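PDB 6ZD1: telomerase reverse transcriptase from Candida tropicalis MYA-3404, which probably elongates telomeres as a reverse transcriptase, copying a template within the telomerase RNA to add simple sequence repeats to chromosome ends. Local coordinates for residues N588-Q591 with F592-N596; A618-K621 with L622-A626; Y643-M646 with K647-V651; A689-Q692 with E693-W697. All coordinates share one frame; numbering follows the deposited sequence.

Contact 1 (N588-Q591 with F592-N596)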
loop_
_atom_site.group_PDB
_atom_site.type_symbol
_atom_site.label_atom_id
_atom_site.label_comp_id
_atom_site.label_asym_id
_atom_site.label_seq_id
_atom_site.Cartn_x
_atom_site.Cartn_y
_atom_site.Cartn_z
ATOM N N ASN A 588 -10.407 8.842 -17.267
ATOM C CA ASN A 588 -11.215 8.060 -16.340
ATOM C C ASN A 588 -10.443 6.852 -15.822
ATOM O O ASN A 588 -10.475 6.557 -14.620
ATOM C CB ASN A 588 -12.510 7.632 -17.026
ATOM C CG ASN A 588 -13.406 6.820 -16.126
ATOM O OD1 ASN A 588 -13.304 5.595 -16.075
ATOM N ND2 ASN A 588 -14.295 7.497 -15.410
ATOM N N LEU A 589 -9.724 6.151 -16.708
ATOM C CA LEU A 589 -8.959 4.985 -16.277
ATOM C C LEU A 589 -7.753 5.381 -15.434
ATOM O O LEU A 589 -7.286 4.586 -14.611
ATOM C CB LEU A 589 -8.513 4.161 -17.485
ATOM C CG LEU A 589 -9.598 3.410 -18.256
ATOM C CD1 LEU A 589 -8.989 2.651 -19.418
ATOM C CD2 LEU A 589 -10.374 2.467 -17.345
ATOM N N LYS A 590 -7.239 6.598 -15.607
ATOM C CA LYS A 590 -6.192 7.062 -14.707
ATOM C C LYS A 590 -6.763 7.309 -13.318
ATOM O O LYS A 590 -6.125 6.979 -12.311
ATOM C CB LYS A 590 -5.532 8.324 -15.266
ATOM C CG LYS A 590 -4.121 8.578 -14.751
ATOM C CD LYS A 590 -4.157 9.240 -13.399
ATOM C CE LYS A 590 -2.811 9.244 -12.720
ATOM N NZ LYS A 590 -2.970 9.831 -11.341
ATOM N N GLN A 591 -7.978 7.860 -13.246
ATOM C CA GLN A 591 -8.667 7.973 -11.965
ATOM C C GLN A 591 -8.902 6.603 -11.343
ATOM O O GLN A 591 -8.646 6.404 -10.150
ATOM C CB GLN A 591 -9.994 8.705 -12.145
ATOM C CG GLN A 591 -9.839 10.196 -12.252
ATOM C CD GLN A 591 -9.118 10.767 -11.052
ATOM O OE1 GLN A 591 -9.610 10.694 -9.922
ATOM N NE2 GLN A 591 -7.933 11.324 -11.282
ATOM N N PHE A 592 -9.366 5.638 -12.144
ATOM C CA PHE A 592 -9.628 4.300 -11.621
ATOM C C PHE A 592 -8.358 3.661 -11.079
ATOM O O PHE A 592 -8.373 3.040 -10.008
ATOM C CB PHE A 592 -10.245 3.425 -12.712
ATOM C CG PHE A 592 -10.319 1.965 -12.353
ATOM C CD1 PHE A 592 -11.366 1.479 -11.587
ATOM C CD2 PHE A 592 -9.346 1.079 -12.788
ATOM C CE1 PHE A 592 -11.439 0.138 -11.256
ATOM C CE2 PHE A 592 -9.412 -0.264 -12.457
ATOM C CZ PHE A 592 -10.461 -0.735 -11.690
ATOM N N TYR A 593 -7.242 3.820 -11.794
ATOM C CA TYR A 593 -5.999 3.172 -11.386
ATOM C C TYR A 593 -5.511 3.714 -10.049
ATOM O O TYR A 593 -5.207 2.947 -9.129
ATOM C CB TYR A 593 -4.935 3.365 -12.465
ATOM C CG TYR A 593 -3.675 2.565 -12.239
ATOM C CD1 TYR A 593 -3.560 1.276 -12.733
ATOM C CD2 TYR A 593 -2.597 3.101 -11.544
ATOM C CE1 TYR A 593 -2.417 0.535 -12.533
ATOM C CE2 TYR A 593 -1.442 2.361 -11.339
ATOM C CZ TYR A 593 -1.360 1.078 -11.838
ATOM O OH TYR A 593 -0.222 0.327 -11.651
ATOM N N CYS A 594 -5.446 5.041 -9.917
ATOM C CA CYS A 594 -5.001 5.628 -8.655
ATOM C C CYS A 594 -5.974 5.337 -7.526
ATOM O O CYS A 594 -5.558 5.218 -6.370
ATOM C CB CYS A 594 -4.805 7.135 -8.802
ATOM S SG CYS A 594 -3.526 7.589 -9.977
ATOM N N SER A 595 -7.267 5.217 -7.835
ATOM C CA SER A 595 -8.241 4.961 -6.782
ATOM C C SER A 595 -8.066 3.573 -6.185
ATOM O O SER A 595 -8.362 3.369 -5.002
ATOM C CB SER A 595 -9.662 5.127 -7.325
ATOM O OG SER A 595 -10.626 4.861 -6.318
ATOM N N ASN A 596 -7.577 2.612 -6.970
ATOM C CA ASN A 596 -7.402 1.254 -6.483
ATOM C C ASN A 596 -5.963 0.932 -6.109
ATOM O O ASN A 596 -5.712 -0.145 -5.561
ATOM C CB ASN A 596 -7.891 0.248 -7.534
ATOM C CG ASN A 596 -9.382 0.344 -7.775
ATOM O OD1 ASN A 596 -10.179 -0.282 -7.077
ATOM N ND2 ASN A 596 -9.769 1.140 -8.762
#

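Contact 2 (A618-K621 with L622-A626)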
loop_
_atom_site.group_PDB
_atom_site.type_symbol
_atom_site.label_atom_id
_atom_site.label_comp_id
_atom_site.label_asym_id
_atom_site.label_seq_id
_atom_site.Cartn_x
_atom_site.Cartn_y
_atom_site.Cartn_z
ATOM N N ALA A 618 -2.809 -7.004 -11.077
ATOM C CA ALA A 618 -4.264 -7.102 -11.007
ATOM C C ALA A 618 -4.928 -5.775 -11.359
ATOM O O ALA A 618 -5.916 -5.751 -12.103
ATOM C CB ALA A 618 -4.694 -7.565 -9.615
ATOM N N ILE A 619 -4.398 -4.660 -10.843
ATOM C CA ILE A 619 -4.945 -3.358 -11.220
ATOM C C ILE A 619 -4.714 -3.096 -12.700
ATOM O O ILE A 619 -5.596 -2.582 -13.399
ATOM C CB ILE A 619 -4.345 -2.229 -10.363
ATOM C CG1 ILE A 619 -4.421 -2.576 -8.880
ATOM C CG2 ILE A 619 -5.103 -0.939 -10.610
ATOM C CD1 ILE A 619 -5.827 -2.695 -8.372
ATOM N N LEU A 620 -3.524 -3.442 -13.203
ATOM C CA LEU A 620 -3.221 -3.222 -14.614
ATOM C C LEU A 620 -4.183 -3.998 -15.507
ATOM O O LEU A 620 -4.773 -3.434 -16.436
ATOM C CB LEU A 620 -1.771 -3.614 -14.910
ATOM C CG LEU A 620 -0.660 -2.669 -14.435
ATOM C CD1 LEU A 620 0.710 -3.272 -14.703
ATOM C CD2 LEU A 620 -0.778 -1.303 -15.096
ATOM N N LYS A 621 -4.379 -5.289 -15.219
ATOM C CA LYS A 621 -5.233 -6.111 -16.074
ATOM C C LYS A 621 -6.647 -5.548 -16.149
ATOM O O LYS A 621 -7.234 -5.474 -17.234
ATOM C CB LYS A 621 -5.259 -7.556 -15.573
ATOM C CG LYS A 621 -3.962 -8.316 -15.804
ATOM C CD LYS A 621 -3.972 -9.690 -15.132
ATOM C CE LYS A 621 -4.798 -10.711 -15.911
ATOM N NZ LYS A 621 -6.266 -10.596 -15.669
ATOM N N LEU A 622 -7.202 -5.123 -15.012
ATOM C CA LEU A 622 -8.528 -4.514 -15.038
ATOM C C LEU A 622 -8.529 -3.233 -15.857
ATOM O O LEU A 622 -9.482 -2.960 -16.598
ATOM C CB LEU A 622 -9.006 -4.231 -13.618
ATOM C CG LEU A 622 -9.381 -5.482 -12.838
ATOM C CD1 LEU A 622 -9.816 -5.101 -11.440
ATOM C CD2 LEU A 622 -10.483 -6.232 -13.569
ATOM N N THR A 623 -7.456 -2.447 -15.764
ATOM C CA THR A 623 -7.395 -1.209 -16.528
ATOM C C THR A 623 -7.339 -1.494 -18.022
ATOM O O THR A 623 -8.070 -0.874 -18.803
ATOM C CB THR A 623 -6.191 -0.379 -16.087
ATOM O OG1 THR A 623 -6.248 -0.165 -14.670
ATOM C CG2 THR A 623 -6.191 0.972 -16.792
ATOM N N PHE A 624 -6.507 -2.453 -18.437
ATOM C CA PHE A 624 -6.405 -2.756 -19.859
ATOM C C PHE A 624 -7.606 -3.535 -20.371
ATOM O O PHE A 624 -7.953 -3.419 -21.554
ATOM C CB PHE A 624 -5.113 -3.516 -20.144
ATOM C CG PHE A 624 -3.893 -2.660 -20.042
ATOM C CD1 PHE A 624 -3.518 -1.846 -21.094
ATOM C CD2 PHE A 624 -3.135 -2.647 -18.886
ATOM C CE1 PHE A 624 -2.400 -1.044 -20.999
ATOM C CE2 PHE A 624 -2.015 -1.848 -18.786
ATOM C CZ PHE A 624 -1.646 -1.045 -19.842
ATOM N N GLU A 625 -8.266 -4.310 -19.505
ATOM C CA GLU A 625 -9.510 -4.951 -19.917
ATOM C C GLU A 625 -10.553 -3.916 -20.312
ATOM O O GLU A 625 -11.364 -4.162 -21.211
ATOM C CB GLU A 625 -10.044 -5.849 -18.797
ATOM C CG GLU A 625 -9.378 -7.219 -18.711
ATOM C CD GLU A 625 -9.617 -7.906 -17.374
ATOM O OE1 GLU A 625 -10.618 -7.581 -16.697
ATOM O OE2 GLU A 625 -8.793 -8.768 -16.995
ATOM N N ALA A 626 -10.532 -2.740 -19.677
ATOM C CA ALA A 626 -11.449 -1.683 -20.087
ATOM C C ALA A 626 -11.087 -1.156 -21.469
ATOM O O ALA A 626 -11.973 -0.886 -22.287
ATOM C CB ALA A 626 -11.442 -0.553 -19.060
#

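Contact 3 (Y643-M646 with K647-V651)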
loop_
_atom_site.group_PDB
_atom_site.type_symbol
_atom_site.label_atom_id
_atom_site.label_comp_id
_atom_site.label_asym_id
_atom_site.label_seq_id
_atom_site.Cartn_x
_atom_site.Cartn_y
_atom_site.Cartn_z
ATOM N N TYR A 643 0.781 8.000 -29.540
ATOM C CA TYR A 643 1.594 8.870 -28.695
ATOM C C TYR A 643 0.810 9.337 -27.477
ATOM O O TYR A 643 1.353 9.394 -26.369
ATOM C CB TYR A 643 2.105 10.064 -29.502
ATOM C CG TYR A 643 3.050 9.687 -30.623
ATOM C CD1 TYR A 643 4.269 9.075 -30.352
ATOM C CD2 TYR A 643 2.729 9.948 -31.951
ATOM C CE1 TYR A 643 5.140 8.726 -31.372
ATOM C CE2 TYR A 643 3.595 9.604 -32.977
ATOM C CZ TYR A 643 4.798 8.995 -32.679
ATOM O OH TYR A 643 5.664 8.651 -33.692
ATOM N N ARG A 644 -0.482 9.626 -27.651
ATOM C CA ARG A 644 -1.321 9.945 -26.500
ATOM C C ARG A 644 -1.436 8.745 -25.571
ATOM O O ARG A 644 -1.451 8.897 -24.343
ATOM C CB ARG A 644 -2.701 10.400 -26.974
ATOM C CG ARG A 644 -3.718 10.586 -25.867
ATOM C CD ARG A 644 -5.043 11.096 -26.415
ATOM N NE ARG A 644 -4.896 12.367 -27.120
ATOM C CZ ARG A 644 -4.857 13.554 -26.521
ATOM N NH1 ARG A 644 -4.944 13.634 -25.199
ATOM N NH2 ARG A 644 -4.725 14.661 -27.242
ATOM N N PHE A 645 -1.472 7.539 -26.141
ATOM C CA PHE A 645 -1.555 6.335 -25.326
ATOM C C PHE A 645 -0.275 6.104 -24.537
ATOM O O PHE A 645 -0.327 5.580 -23.417
ATOM C CB PHE A 645 -1.856 5.129 -26.214
ATOM C CG PHE A 645 -1.920 3.826 -25.471
ATOM C CD1 PHE A 645 -2.872 3.622 -24.486
ATOM C CD2 PHE A 645 -1.042 2.797 -25.774
ATOM C CE1 PHE A 645 -2.939 2.415 -23.808
ATOM C CE2 PHE A 645 -1.104 1.590 -25.099
ATOM C CZ PHE A 645 -2.054 1.399 -24.114
HETATM N N MSE A 646 0.869 6.506 -25.080
HETATM C CA MSE A 646 2.139 6.270 -24.404
HETATM C C MSE A 646 2.317 7.213 -23.229
HETATM O O MSE A 646 2.831 6.821 -22.180
HETATM C CB MSE A 646 3.298 6.418 -25.374
HETATM C CG MSE A 646 3.422 5.249 -26.327
HETATM SE SE MSE A 646 4.889 5.475 -27.581
HETATM C CE MSE A 646 3.852 5.693 -29.211
ATOM N N LYS A 647 1.868 8.456 -23.401
ATOM C CA LYS A 647 1.833 9.373 -22.269
ATOM C C LYS A 647 0.969 8.804 -21.155
ATOM O O LYS A 647 1.332 8.883 -19.976
ATOM C CB LYS A 647 1.323 10.743 -22.717
ATOM C CG LYS A 647 2.321 11.502 -23.576
ATOM C CD LYS A 647 1.634 12.504 -24.488
ATOM C CE LYS A 647 2.629 13.114 -25.459
ATOM N NZ LYS A 647 1.953 13.854 -26.556
ATOM N N PHE A 648 -0.165 8.196 -21.517
ATOM C CA PHE A 648 -0.988 7.511 -20.525
ATOM C C PHE A 648 -0.211 6.384 -19.858
ATOM O O PHE A 648 -0.214 6.258 -18.628
ATOM C CB PHE A 648 -2.267 6.981 -21.180
ATOM C CG PHE A 648 -3.068 6.055 -20.303
ATOM C CD1 PHE A 648 -3.928 6.560 -19.339
ATOM C CD2 PHE A 648 -2.976 4.679 -20.459
ATOM C CE1 PHE A 648 -4.677 5.708 -18.540
ATOM C CE2 PHE A 648 -3.719 3.820 -19.662
ATOM C CZ PHE A 648 -4.570 4.339 -18.700
ATOM N N LEU A 649 0.480 5.560 -20.650
ATOM C CA LEU A 649 1.302 4.511 -20.050
ATOM C C LEU A 649 2.390 5.112 -19.168
ATOM O O LEU A 649 2.612 4.647 -18.044
ATOM C CB LEU A 649 1.923 3.628 -21.133
ATOM C CG LEU A 649 0.974 2.749 -21.949
ATOM C CD1 LEU A 649 1.758 2.005 -23.008
ATOM C CD2 LEU A 649 0.221 1.775 -21.060
ATOM N N HIS A 650 3.048 6.172 -19.645
ATOM C CA HIS A 650 4.117 6.784 -18.864
ATOM C C HIS A 650 3.588 7.342 -17.549
ATOM O O HIS A 650 4.234 7.197 -16.506
ATOM C CB HIS A 650 4.813 7.877 -19.673
ATOM C CG HIS A 650 6.004 8.468 -18.980
ATOM N ND1 HIS A 650 5.898 9.476 -18.046
ATOM C CD2 HIS A 650 7.325 8.188 -19.081
ATOM C CE1 HIS A 650 7.102 9.793 -17.603
ATOM N NE2 HIS A 650 7.986 9.025 -18.215
ATOM N N VAL A 651 2.422 7.991 -17.574
ATOM C CA VAL A 651 1.818 8.464 -16.329
ATOM C C VAL A 651 1.477 7.288 -15.415
ATOM O O VAL A 651 1.726 7.335 -14.204
ATOM C CB VAL A 651 0.584 9.333 -16.629
ATOM C CG1 VAL A 651 -0.207 9.575 -15.362
ATOM C CG2 VAL A 651 1.004 10.665 -17.250
#

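Contact 4 (A689-Q692 with E693-W697)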
loop_
_atom_site.group_PDB
_atom_site.type_symbol
_atom_site.label_atom_id
_atom_site.label_comp_id
_atom_site.label_asym_id
_atom_site.label_seq_id
_atom_site.Cartn_x
_atom_site.Cartn_y
_atom_site.Cartn_z
ATOM N N ALA A 689 -3.220 -5.110 -32.534
ATOM C CA ALA A 689 -2.399 -5.587 -33.643
ATOM C C ALA A 689 -1.182 -4.695 -33.853
ATOM O O ALA A 689 -0.061 -5.189 -34.017
ATOM C CB ALA A 689 -3.235 -5.675 -34.922
ATOM N N THR A 690 -1.380 -3.378 -33.851
ATOM C CA THR A 690 -0.306 -2.424 -34.133
ATOM C C THR A 690 0.163 -1.812 -32.816
ATOM O O THR A 690 -0.407 -0.840 -32.319
ATOM C CB THR A 690 -0.779 -1.358 -35.112
ATOM O OG1 THR A 690 -1.361 -1.992 -36.258
ATOM C CG2 THR A 690 0.391 -0.494 -35.557
ATOM N N LYS A 691 1.216 -2.397 -32.240
ATOM C CA LYS A 691 1.776 -1.880 -30.999
ATOM C C LYS A 691 3.301 -1.877 -30.981
ATOM O O LYS A 691 3.890 -1.622 -29.920
ATOM C CB LYS A 691 1.252 -2.694 -29.807
ATOM C CG LYS A 691 1.480 -4.198 -29.931
ATOM C CD LYS A 691 0.986 -4.927 -28.688
ATOM C CE LYS A 691 1.208 -6.426 -28.790
ATOM N NZ LYS A 691 0.497 -7.007 -29.959
ATOM N N GLN A 692 3.958 -2.134 -32.115
ATOM C CA GLN A 692 5.405 -2.328 -32.113
ATOM C C GLN A 692 6.125 -1.101 -31.573
ATOM O O GLN A 692 7.011 -1.214 -30.719
ATOM C CB GLN A 692 5.891 -2.661 -33.522
ATOM C CG GLN A 692 7.403 -2.759 -33.629
ATOM C CD GLN A 692 7.876 -3.035 -35.043
ATOM O OE1 GLN A 692 7.200 -3.715 -35.817
ATOM N NE2 GLN A 692 9.043 -2.504 -35.388
ATOM N N GLU A 693 5.746 0.086 -32.049
ATOM C CA GLU A 693 6.385 1.300 -31.561
ATOM C C GLU A 693 6.053 1.540 -30.094
ATOM O O GLU A 693 6.914 1.977 -29.320
ATOM C CB GLU A 693 5.958 2.490 -32.419
ATOM C CG GLU A 693 6.664 3.795 -32.095
ATOM C CD GLU A 693 6.359 4.884 -33.110
ATOM O OE1 GLU A 693 5.651 4.594 -34.099
ATOM O OE2 GLU A 693 6.826 6.027 -32.920
ATOM N N ILE A 694 4.822 1.219 -29.683
ATOM C CA ILE A 694 4.441 1.361 -28.279
ATOM C C ILE A 694 5.280 0.440 -27.404
ATOM O O ILE A 694 5.824 0.857 -26.376
ATOM C CB ILE A 694 2.939 1.086 -28.091
ATOM C CG1 ILE A 694 2.093 2.086 -28.882
ATOM C CG2 ILE A 694 2.576 1.137 -26.614
ATOM C CD1 ILE A 694 0.604 1.774 -28.841
ATOM N N ILE A 695 5.395 -0.832 -27.796
ATOM C CA ILE A 695 6.131 -1.779 -26.967
ATOM C C ILE A 695 7.621 -1.458 -27.002
ATOM O O ILE A 695 8.310 -1.528 -25.977
ATOM C CB ILE A 695 5.837 -3.232 -27.403
ATOM C CG1 ILE A 695 4.603 -3.797 -26.687
ATOM C CG2 ILE A 695 6.978 -4.146 -27.025
ATOM C CD1 ILE A 695 3.329 -3.016 -26.873
ATOM N N GLU A 696 8.134 -1.053 -28.165
ATOM C CA GLU A 696 9.543 -0.678 -28.249
ATOM C C GLU A 696 9.854 0.504 -27.337
ATOM O O GLU A 696 10.903 0.534 -26.682
ATOM C CB GLU A 696 9.918 -0.351 -29.693
ATOM C CG GLU A 696 11.366 0.055 -29.862
ATOM C CD GLU A 696 11.668 0.532 -31.262
ATOM O OE1 GLU A 696 10.709 0.743 -32.033
ATOM O OE2 GLU A 696 12.864 0.690 -31.591
ATOM N N TRP A 697 8.948 1.485 -27.275
ATOM C CA TRP A 697 9.116 2.582 -26.329
ATOM C C TRP A 697 9.039 2.080 -24.897
ATOM O O TRP A 697 9.787 2.540 -24.027
ATOM C CB TRP A 697 8.055 3.655 -26.562
ATOM C CG TRP A 697 7.920 4.601 -25.404
ATOM C CD1 TRP A 697 8.636 5.739 -25.196
ATOM C CD2 TRP A 697 7.017 4.487 -24.291
ATOM N NE1 TRP A 697 8.238 6.345 -24.027
ATOM C CE2 TRP A 697 7.244 5.596 -23.454
ATOM C CE3 TRP A 697 6.039 3.557 -23.925
ATOM C CZ2 TRP A 697 6.531 5.801 -22.276
ATOM C CZ3 TRP A 697 5.329 3.764 -22.752
ATOM C CH2 TRP A 697 5.580 4.877 -21.944
#

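Contact 1 (N588-Q591 with F592-N596)
Phe592 N donates to Asn588 O at 2.9 Å, and Tyr593 N donates to Leu589 O at the same length. These belong to the run of i to i+4 backbone bonds in the last turns of helix 582-596. Cys594 N to Lys590 O is the straightest, with an N-H...O angle of 176°. Ser595 N to Gln591 O continues the pattern.

Side-chain packing follows the same spacing. The CB of Tyr593 rests on Leu589 O at 3.4 Å. Its CG is anti to the backbone N (chi1 -171°), and the ring extends toward helices 609-637 and 642-664. There its hydroxyl hydrogen-bonds to Thr656. Leu589 also packs on both of those helices.

One side-chain polar bond lies near the helix end. Asn596 ND2 donates to Phe592 O at 2.7 Å, with the carbonyl oxygen close to the plane of the amide. The same nitrogen lies 3.1 Å above the plane of the Phe592 ring, offset toward its rim. Asn596 N also binds Phe592 O, from the opposite face of the carbonyl plane. Two donors of one residue thus grip a single oxygen, which should limit rotation of the Asn596 amide.

Contact 2 (A618-K621 with L622-A626)
Thr623 and Ile619 meet in a regular alpha-helix, in the middle of helix 609-637. This helix belongs to the helical bundle of the C-terminal part of the chain.

Backbone hydrogen bonds link each residue to the fourth one on. Leu622 N donates to Ala618 O, Thr623 N to Ile619 O, Phe624 N to Leu620 O and Glu625 N to Lys621 O. The bond from Phe624 N is 2.8 Å long and runs nearly along the C=O axis of Leu620.

Apolar contact adds to this on the buried side. Leu620 and Phe624 lie side by side and point the same way, with Leu620 CD2 3.9 Å from Phe624 CE2. The edge of the Phe624 ring also faces Leu620 O, and its CD2 comes within 3.1 Å of that oxygen. Beyond the segments, Phe624 packs against Phe645 and Leu649 of helix 642-664 and Ile681 of helix 670-684.

A charged pair lies on another side. The chains of Lys621 and Glu625 cross at a slant, and Lys621 NZ reaches Glu625 OE2 at 3.4 Å. This is a salt bridge, but its hydrogen bond is weak. Bends in the lysine chain at chi3 and chi4 bring NZ to the carboxylate of the extended glutamate.

The hydroxyl of Thr623 forms the remaining polar contact. OG1 lies beside its own backbone N (chi1 -55°), facing the preceding turn. Thr623 OG1 donates to Ile619 O at 2.8 Å from above the carbonyl plane, while Thr623 N reaches that oxygen from the opposite face.

Contact 3 (Y643-M646 with K647-V651)
Leu649 lies over one face of the Phe645 ring in a CH-pi contact. Its CG is 4.1 Å from the ring centroid and 19° off the normal. The nearest methyl is closer to the ring atoms, with Leu649 CD1 3.6 Å from Phe645 CE2. Phe648 meets the same ring at a slant, through its CD2 and Phe645 CE1 at 4.0 Å.

The backbone sets these neighbours three and four residues apart. Leu649 N donates to Phe645 O at 2.9 Å, and Phe648 N donates to Arg644 O. Phe645 CG is anti to the backbone N (chi1 178°), which swings the ring along the helix toward Leu649. On another side, the aliphatic chain of Lys647 passes Tyr643 O, with CG and CD each 3.6 Å from it.

Farther out, Ile627 of helix 609-637 and Ile694 of helix 692-699 touch Phe645. Phe648 stacks on Phe586 of helix 582-596. Trp697 of helix 692-699 packs against selenomethionine Met646 and Leu649.

Phe645, Phe648 and Leu649 are apolar and buried. Dispersion and exclusion of water probably hold them together, and the ring of Phe645 joins its helix to helices 609-637 and 692-699.

Contact 4 (A689-Q692 with E693-W697)
Lys691 and Ile695 meet at the start of helix 692-699, where Lys691 holds the N-cap position. The carbonyl oxygen of Lys691 accepts the first turn's hydrogen bond from Ile695 N, at 2.7 Å and with an N-H...O angle of 166°. The same oxygen lies 3.4 Å from Ile694 CB and equally far from Ile695 CD1.

The Lys691 side chain starts with CG between the backbone N and the carbonyl carbon (chi1 54°). It then runs alongside Ile695, pointing the same way. The Ile695 CD1 methyl touches this aliphatic stem at CB, CG and CD, the closest being Lys691 CD at 3.5 Å. The chain bends at chi4, and NZ turns back to hydrogen-bond to Met688 O in the preceding loop.

Gln692 opens the helix proper. Its carbonyl oxygen accepts from Glu696 N at 2.8 Å and lies 3.2 Å from Glu696 CB.

The new helix leans on helix 642-664. Ile694 packs on Leu649, and Glu693 OE1 forms a salt bridge with Arg642 NE. Lys691 thus divides its roles: the methylenes pack on Ile695, the carbonyl begins the helix bonding, and the ammonium is satisfied by Met688 O in the loop.

How the contacts relate
All four contacts are local and follow one another in series along the C-terminal part of the chain. None closes a long loop, nests in another or crosses one. Contact 1 lies on helix 582-596 and contact 2 on the next helix, 609-637; Tyr593 packs between them against Ile619 and Leu620. Contact 3, on helix 642-664, meets both: Val651 reaches Lys590, and Phe648 reaches Leu589 and Thr623. Contact 4 starts helix 692-699. It touches contact 3 where Tyr643 OH lies 3.0 Å from Glu693 OE2 and where Trp697 comes near His650, but does not touch contacts 1 or 2. Helix 642-664 therefore ties the other three helices together.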